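Local coordinates for protein L-2,4-diaminobutyric acid acetyltransferase (Geobacillus sp., PDB 6SLL) that transfers an acetyl group from acetyl-coenzyme A to L-2,4-diaminobutyrate, a step in making the chemical chaperone ectoine, at residues Leu35-Cys49 against Val88-Gln100. Sequence-based numbering, arbitrary orientation. Where two conformers were deposited one is given.
Sequences LIRDTGSLDLNSPYC and VWQVAVASSHRRQ. With COA (coenzyme A), chain F; DAB (2,4-diaminobutyric acid), chain G; DAB (2,4-diaminobutyric acid), chain D.
Four side chains converge on Ala92 CB: Ile36 CD1 and Leu42 CD1 each come to 3.7 Å of it, and the methyl groups Thr39 CG2 and Leu35 CD2 close in around the same small side chain. Leu35, its CG anti to the backbone N (chi1 175°), forks over the strand end and sets CD1 against Ala94 CB at 3.9 Å. Next to this apolar patch the contact turns polar. The extended Gln90 side chain uses NE2 twice, donating to Asp43 O (3.0 Å, bent at 133°, from above the carbonyl plane) and to the diaminobutyrate carboxylate atom OXT, while its OE1 is held by Tyr50. Asp43 N also binds OXT, at 2.9 Å, and Trp89 O takes the substrate's ND, so loop and strand grip the amino acid between them. Toward Arg98 the two segments touch more loosely, Thr39 CB lying 4.0 Å from Arg98 NH2. One water links Arg98 NH1 to Thr39 O; Arg98 NE is held by Val93 O, and the guanidinium lies between Ser95 CA and coenzyme A C6P. In this GNAT fold, residues 35-39 of helix 29-39 cross strand segment 88-93 at 79°, the strand running between 69-78 and 121-125, while Val91 and Val93 point away from the 35-49 segment and pack on helices 131-144 and 102-112 respectively.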
loop_
_atom_site.group_PDB
_atom_site.type_symbol
_atom_site.label_atom_id
_atom_site.label_comp_id
_atom_site.label_asym_id
_atom_site.label_seq_id
_atom_site.Cartn_x
_atom_site.Cartn_y
_atom_site.Cartn_z
ATOM N N LEU B 35 -9.638 8.157 -11.140
ATOM C CA LEU B 35 -10.770 7.210 -11.109
ATOM C C LEU B 35 -11.276 6.971 -9.704
ATOM O O LEU B 35 -12.464 7.040 -9.419
ATOM C CB LEU B 35 -10.369 5.870 -11.775
ATOM C CG LEU B 35 -11.366 4.774 -11.721
ATOM C CD1 LEU B 35 -12.429 4.966 -12.772
ATOM C CD2 LEU B 35 -10.755 3.420 -12.000
ATOM N N ILE B 36 -10.335 6.719 -8.767
ATOM C CA ILE B 36 -10.725 6.493 -7.368
ATOM C C ILE B 36 -11.379 7.742 -6.808
ATOM O O ILE B 36 -12.443 7.654 -6.162
ATOM C CB ILE B 36 -9.534 6.069 -6.533
ATOM C CG1 ILE B 36 -8.814 4.831 -7.081
ATOM C CG2 ILE B 36 -9.901 5.893 -5.067
ATOM C CD1 ILE B 36 -9.678 3.657 -7.186
ATOM N N ARG B 37 -10.802 8.880 -7.040
ATOM C CA ARG B 37 -11.461 10.054 -6.491
ATOM C C ARG B 37 -12.809 10.318 -7.023
ATOM O O ARG B 37 -13.725 10.683 -6.226
ATOM C CB ARG B 37 -10.692 11.197 -6.888
ATOM C CG ARG B 37 -11.359 12.515 -6.593
ATOM C CD ARG B 37 -10.743 13.736 -7.263
ATOM N NE ARG B 37 -10.958 13.618 -8.696
ATOM C CZ ARG B 37 -10.185 14.227 -9.625
ATOM N NH1 ARG B 37 -9.195 15.018 -9.296
ATOM N NH2 ARG B 37 -10.413 13.955 -10.933
ATOM N N ASP B 38 -13.014 10.037 -8.263
ATOM C CA ASP B 38 -14.341 10.217 -8.841
ATOM C C ASP B 38 -15.410 9.218 -8.445
ATOM O O ASP B 38 -16.591 9.427 -8.688
ATOM C CB ASP B 38 -14.173 10.350 -10.336
ATOM C CG ASP B 38 -13.416 11.710 -10.715
ATOM O OD1 ASP B 38 -13.369 12.632 -9.816
ATOM O OD2 ASP B 38 -12.925 11.644 -11.847
ATOM N N THR B 39 -15.041 8.152 -7.808
ATOM C CA THR B 39 -16.164 7.235 -7.315
ATOM C C THR B 39 -17.027 7.916 -6.229
ATOM O O THR B 39 -18.184 7.595 -6.034
ATOM C CB THR B 39 -15.699 5.832 -6.885
ATOM O OG1 THR B 39 -14.918 6.023 -5.703
ATOM C CG2 THR B 39 -14.814 5.285 -8.047
ATOM N N GLY B 40 -16.413 8.661 -5.338
ATOM C CA GLY B 40 -16.983 9.051 -3.959
ATOM C C GLY B 40 -16.757 7.888 -2.821
ATOM O O GLY B 40 -16.685 8.231 -1.507
ATOM N N SER B 41 -17.169 6.728 -3.070
ATOM C CA SER B 41 -17.389 5.701 -2.117
ATOM C C SER B 41 -16.174 4.984 -1.662
ATOM O O SER B 41 -16.210 4.155 -0.718
ATOM C CB SER B 41 -18.379 4.686 -2.603
ATOM O OG SER B 41 -17.902 4.169 -3.870
ATOM N N LEU B 42 -14.981 5.354 -2.259
ATOM C CA LEU B 42 -13.705 4.768 -1.834
ATOM C C LEU B 42 -12.916 5.780 -1.091
ATOM O O LEU B 42 -13.042 6.971 -1.303
ATOM C CB LEU B 42 -12.974 4.264 -3.065
ATOM C CG LEU B 42 -13.570 3.078 -3.770
ATOM C CD1 LEU B 42 -12.859 2.818 -5.081
ATOM C CD2 LEU B 42 -13.544 1.786 -2.921
ATOM N N ASP B 43 -11.996 5.311 -0.258
ATOM C CA ASP B 43 -11.103 6.254 0.454
ATOM C C ASP B 43 -9.830 6.535 -0.370
ATOM O O ASP B 43 -8.970 5.653 -0.616
ATOM C CB ASP B 43 -10.713 5.714 1.755
ATOM C CG ASP B 43 -11.889 5.384 2.697
ATOM O OD1 ASP B 43 -12.849 6.147 2.675
ATOM O OD2 ASP B 43 -11.751 4.372 3.388
ATOM N N LEU B 44 -9.700 7.775 -0.698
ATOM C CA LEU B 44 -8.685 8.216 -1.663
ATOM C C LEU B 44 -7.314 8.223 -1.043
ATOM O O LEU B 44 -7.072 8.931 -0.045
ATOM C CB LEU B 44 -9.083 9.618 -2.141
ATOM C CG LEU B 44 -8.160 10.132 -3.296
ATOM C CD1 LEU B 44 -8.247 9.236 -4.516
ATOM C CD2 LEU B 44 -8.650 11.551 -3.635
ATOM N N ASN B 45 -6.380 7.478 -1.623
ATOM C CA ASN B 45 -4.969 7.564 -1.259
ATOM C C ASN B 45 -4.273 8.559 -2.119
ATOM O O ASN B 45 -4.840 9.195 -3.000
ATOM C CB ASN B 45 -4.319 6.149 -1.362
ATOM C CG ASN B 45 -5.056 5.214 -0.440
ATOM O OD1 ASN B 45 -4.957 5.371 0.814
ATOM N ND2 ASN B 45 -5.823 4.282 -0.926
ATOM N N SER B 46 -2.973 8.795 -1.805
ATOM C CA SER B 46 -2.200 9.760 -2.570
ATOM C C SER B 46 -1.938 9.261 -3.972
ATOM O O SER B 46 -1.914 8.057 -4.234
ATOM C CB SER B 46 -0.862 10.057 -1.902
ATOM O OG SER B 46 -0.006 8.940 -1.928
ATOM N N PRO B 47 -1.687 10.183 -4.957
ATOM C CA PRO B 47 -1.262 9.747 -6.283
ATOM C C PRO B 47 -0.056 8.813 -6.189
ATOM O O PRO B 47 0.016 7.822 -6.918
ATOM C CB PRO B 47 -1.023 11.053 -7.008
ATOM C CG PRO B 47 -1.959 12.027 -6.308
ATOM C CD PRO B 47 -1.963 11.629 -4.897
ATOM N N TYR B 48 0.890 9.167 -5.348
ATOM C CA TYR B 48 2.112 8.353 -5.170
ATOM C C TYR B 48 1.739 6.910 -4.833
ATOM O O TYR B 48 2.403 5.991 -5.327
ATOM C CB TYR B 48 2.964 8.994 -4.055
ATOM C CG TYR B 48 4.318 8.387 -3.878
ATOM C CD1 TYR B 48 4.478 7.259 -3.071
ATOM C CD2 TYR B 48 5.445 8.924 -4.425
ATOM C CE1 TYR B 48 5.701 6.721 -2.860
ATOM C CE2 TYR B 48 6.688 8.397 -4.252
ATOM C CZ TYR B 48 6.864 7.305 -3.444
ATOM O OH TYR B 48 8.080 6.742 -3.174
ATOM N N CYS B 49 0.756 6.686 -3.967
ATOM C CA CYS B 49 0.310 5.336 -3.648
ATOM C C CYS B 49 -0.024 4.560 -4.880
ATOM O O CYS B 49 0.337 3.383 -5.023
ATOM C CB CYS B 49 -0.862 5.417 -2.685
ATOM S SG CYS B 49 -1.504 3.817 -2.131
ATOM N N VAL B 88 -7.721 -8.046 -1.567
ATOM C CA VAL B 88 -8.214 -7.145 -2.576
ATOM C C VAL B 88 -8.535 -5.844 -1.894
ATOM O O VAL B 88 -9.396 -5.799 -0.953
ATOM C CB VAL B 88 -9.392 -7.685 -3.365
ATOM C CG1 VAL B 88 -9.927 -6.652 -4.306
ATOM C CG2 VAL B 88 -9.000 -8.964 -4.081
ATOM N N TRP B 89 -7.846 -4.758 -2.244
ATOM C CA TRP B 89 -7.884 -3.478 -1.576
ATOM C C TRP B 89 -8.960 -2.606 -2.126
ATOM O O TRP B 89 -9.948 -2.317 -1.405
ATOM C CB TRP B 89 -6.490 -2.862 -1.618
ATOM C CG TRP B 89 -6.317 -1.564 -0.900
ATOM C CD1 TRP B 89 -7.248 -0.814 -0.204
ATOM C CD2 TRP B 89 -5.077 -0.847 -0.807
ATOM N NE1 TRP B 89 -6.622 0.303 0.259
ATOM C CE2 TRP B 89 -5.308 0.324 -0.106
ATOM C CE3 TRP B 89 -3.814 -1.106 -1.284
ATOM C CZ2 TRP B 89 -4.314 1.235 0.181
ATOM C CZ3 TRP B 89 -2.786 -0.201 -0.983
ATOM C CH2 TRP B 89 -3.072 0.954 -0.277
ATOM N N GLN B 90 -8.872 -2.140 -3.380
ATOM C CA GLN B 90 -9.910 -1.267 -3.961
ATOM C C GLN B 90 -10.342 -1.836 -5.308
ATOM O O GLN B 90 -9.486 -2.215 -6.126
ATOM C CB GLN B 90 -9.403 0.182 -4.120
ATOM C CG GLN B 90 -9.119 0.836 -2.780
ATOM C CD GLN B 90 -8.697 2.271 -2.864
ATOM O OE1 GLN B 90 -7.746 2.605 -3.561
ATOM N NE2 GLN B 90 -9.405 3.127 -2.170
ATOM N N VAL B 91 -11.640 -1.814 -5.537
ATOM C CA VAL B 91 -12.240 -2.103 -6.837
ATOM C C VAL B 91 -13.046 -0.916 -7.255
ATOM O O VAL B 91 -13.973 -0.542 -6.485
ATOM C CB VAL B 91 -13.074 -3.401 -6.817
ATOM C CG1 VAL B 91 -13.622 -3.715 -8.166
ATOM C CG2 VAL B 91 -12.406 -4.569 -6.149
ATOM N N ALA B 92 -12.808 -0.377 -8.415
ATOM C CA ALA B 92 -13.567 0.807 -8.895
ATOM C C ALA B 92 -13.896 0.637 -10.368
ATOM O O ALA B 92 -13.004 0.247 -11.137
ATOM C CB ALA B 92 -12.699 2.064 -8.732
ATOM N N VAL B 93 -15.121 1.015 -10.736
ATOM C CA VAL B 93 -15.466 1.156 -12.149
ATOM C C VAL B 93 -16.100 2.542 -12.267
ATOM O O VAL B 93 -16.944 2.969 -11.451
ATOM C CB VAL B 93 -16.408 0.023 -12.591
ATOM C CG1 VAL B 93 -17.009 0.268 -13.971
ATOM C CG2 VAL B 93 -15.677 -1.325 -12.555
ATOM N N ALA B 94 -15.729 3.275 -13.305
ATOM C CA ALA B 94 -16.261 4.606 -13.580
ATOM C C ALA B 94 -17.776 4.511 -13.707
ATOM O O ALA B 94 -18.324 3.594 -14.319
ATOM C CB ALA B 94 -15.666 5.124 -14.883
ATOM N N SER B 95 -18.460 5.514 -13.122
ATOM C CA SER B 95 -19.868 5.630 -13.184
ATOM C C SER B 95 -20.487 5.365 -14.534
ATOM O O SER B 95 -21.525 4.734 -14.725
ATOM C CB SER B 95 -20.194 7.008 -12.667
ATOM O OG SER B 95 -21.600 7.120 -12.587
ATOM N N SER B 96 -19.847 5.953 -15.542
ATOM C CA SER B 96 -20.259 5.883 -16.940
ATOM C C SER B 96 -20.268 4.530 -17.482
ATOM O O SER B 96 -20.922 4.249 -18.519
ATOM C CB SER B 96 -19.203 6.748 -17.808
ATOM O OG SER B 96 -17.900 6.232 -17.546
ATOM N N HIS B 97 -19.591 3.584 -16.840
ATOM C CA HIS B 97 -19.392 2.247 -17.382
ATOM C C HIS B 97 -19.792 1.158 -16.457
ATOM O O HIS B 97 -19.470 -0.023 -16.663
ATOM C CB HIS B 97 -17.901 2.037 -17.770
ATOM C CG HIS B 97 -17.504 2.743 -18.979
ATOM N ND1 HIS B 97 -17.374 4.085 -19.064
ATOM C CD2 HIS B 97 -17.210 2.284 -20.196
ATOM C CE1 HIS B 97 -16.985 4.467 -20.287
ATOM N NE2 HIS B 97 -16.860 3.364 -20.986
ATOM N N ARG B 98 -20.605 1.442 -15.421
ATOM C CA ARG B 98 -21.084 0.394 -14.471
ATOM C C ARG B 98 -22.166 -0.446 -15.044
ATOM O O ARG B 98 -22.835 -0.102 -16.002
ATOM C CB ARG B 98 -21.475 1.127 -13.170
ATOM C CG ARG B 98 -20.337 1.590 -12.351
ATOM C CD ARG B 98 -20.809 2.355 -11.131
ATOM N NE ARG B 98 -19.671 2.992 -10.592
ATOM C CZ ARG B 98 -19.636 4.168 -9.909
ATOM N NH1 ARG B 98 -20.841 4.724 -9.518
ATOM N NH2 ARG B 98 -18.534 4.741 -9.559
ATOM N N ARG B 99 -22.298 -1.624 -14.441
ATOM C CA ARG B 99 -23.318 -2.587 -14.776
ATOM C C ARG B 99 -23.208 -3.161 -16.159
ATOM O O ARG B 99 -24.144 -3.571 -16.837
ATOM C CB ARG B 99 -24.777 -1.998 -14.570
ATOM C CG ARG B 99 -24.968 -1.421 -13.145
ATOM C CD ARG B 99 -26.294 -0.629 -12.976
ATOM N NE ARG B 99 -26.401 0.493 -14.075
ATOM C CZ ARG B 99 -25.650 1.684 -14.070
ATOM N NH1 ARG B 99 -24.878 2.022 -13.062
ATOM N NH2 ARG B 99 -25.760 2.609 -15.072
ATOM N N GLN B 100 -21.936 -3.263 -16.581
ATOM C CA GLN B 100 -21.555 -3.856 -17.824
ATOM C C GLN B 100 -20.678 -5.102 -17.634
ATOM O O GLN B 100 -20.180 -5.680 -18.604
ATOM C CB GLN B 100 -20.769 -2.829 -18.775
ATOM C CG GLN B 100 -21.581 -1.595 -19.053
ATOM C CD GLN B 100 -20.810 -0.633 -20.024
ATOM O OE1 GLN B 100 -19.776 -1.026 -20.595
ATOM N NE2 GLN B 100 -21.144 0.561 -19.989
HETATM N N1A COA F . -27.562 -2.762 -8.938
HETATM C C2A COA F . -27.716 -4.091 -8.846
HETATM N N3A COA F . -26.795 -5.041 -9.021
HETATM C C4A COA F . -25.583 -4.531 -9.376
HETATM C C5A COA F . -25.312 -3.171 -9.468
HETATM C C6A COA F . -26.340 -2.236 -9.234
HETATM N N6A COA F . -26.222 -0.944 -9.328
HETATM N N7A COA F . -24.002 -3.025 -9.906
HETATM C C8A COA F . -23.494 -4.245 -9.976
HETATM N N9A COA F . -24.423 -5.169 -9.625
HETATM C C1B COA F . -24.219 -6.550 -9.553
HETATM C C2B COA F . -24.250 -7.225 -10.930
HETATM O O2B COA F . -25.547 -7.549 -11.303
HETATM C C3B COA F . -23.264 -8.349 -10.670
HETATM O O3B COA F . -23.956 -9.339 -9.798
HETATM P P3B COA F . -24.528 -10.733 -10.404
HETATM O O7A COA F . -23.183 -11.450 -10.656
HETATM O O8A COA F . -25.493 -11.243 -9.323
HETATM O O9A COA F . -24.892 -10.543 -11.964
HETATM C C4B COA F . -22.246 -7.710 -9.766
HETATM O O4B COA F . -22.911 -6.728 -9.010
HETATM C C5B COA F . -21.031 -7.268 -10.585
HETATM O O5B COA F . -21.455 -6.386 -11.652
HETATM P P1A COA F . -20.432 -5.633 -12.609
HETATM O O1A COA F . -21.205 -5.091 -13.742
HETATM O O2A COA F . -19.237 -6.468 -12.875
HETATM O O3A COA F . -20.024 -4.421 -11.627
HETATM P P2A COA F . -19.476 -2.973 -12.083
HETATM O O4A COA F . -18.520 -3.109 -13.204
HETATM O O5A COA F . -20.645 -2.061 -12.280
HETATM O O6A COA F . -18.655 -2.547 -10.830
HETATM C CBP COA F . -18.408 -1.746 -8.572
HETATM C CCP COA F . -19.085 -2.753 -9.463
HETATM C CDP COA F . -18.696 -2.152 -7.096
HETATM C CEP COA F . -16.942 -1.766 -8.818
HETATM C CAP COA F . -19.022 -0.351 -8.925
HETATM O OAP COA F . -20.420 -0.368 -8.530
HETATM C C9P COA F . -18.366 0.830 -8.299
HETATM O O9P COA F . -17.208 1.208 -8.549
HETATM N N8P COA F . -19.171 1.471 -7.409
HETATM C C7P COA F . -18.900 2.606 -6.673
HETATM C C6P COA F . -20.238 3.472 -6.413
HETATM C C5P COA F . -21.085 2.933 -5.309
HETATM O O5P COA F . -21.378 1.686 -5.318
HETATM N N4P COA F . -21.570 3.687 -4.494
HETATM C C3P COA F . -22.484 3.231 -3.364
HETATM C C2P COA F . -22.711 4.588 -2.342
HETATM S S1P COA F . -23.848 5.646 -3.186
HETATM N N DAB G . -12.909 1.725 1.931
HETATM C CA DAB G . -11.603 1.020 1.758
HETATM C C DAB G . -10.844 1.726 0.656
HETATM O O DAB G . -9.652 1.452 0.573
HETATM C CB DAB G . -11.800 -0.468 1.447
HETATM C CG DAB G . -12.386 -0.773 0.105
HETATM N ND DAB G . -12.506 -2.254 -0.055
HETATM O OXT DAB G . -11.423 2.493 -0.105
HETATM N N DAB D . 6.478 11.710 -0.962
HETATM C CA DAB D . 6.262 10.245 -0.904
HETATM C C DAB D . 5.241 9.913 0.185
HETATM O O DAB D . 5.066 10.750 1.079
HETATM C CB DAB D . 7.537 9.423 -0.819
HETATM C CG DAB D . 8.190 9.546 0.478
HETATM N ND DAB D . 9.473 8.737 0.434
HETATM O OXT DAB D . 4.758 8.790 0.142
HETATM O O HOH W 1 -17.237 7.185 -11.255
HETATM O O HOH W 2 -19.990 6.893 -8.129
HETATM O O HOH W 3 -7.608 3.053 1.020
#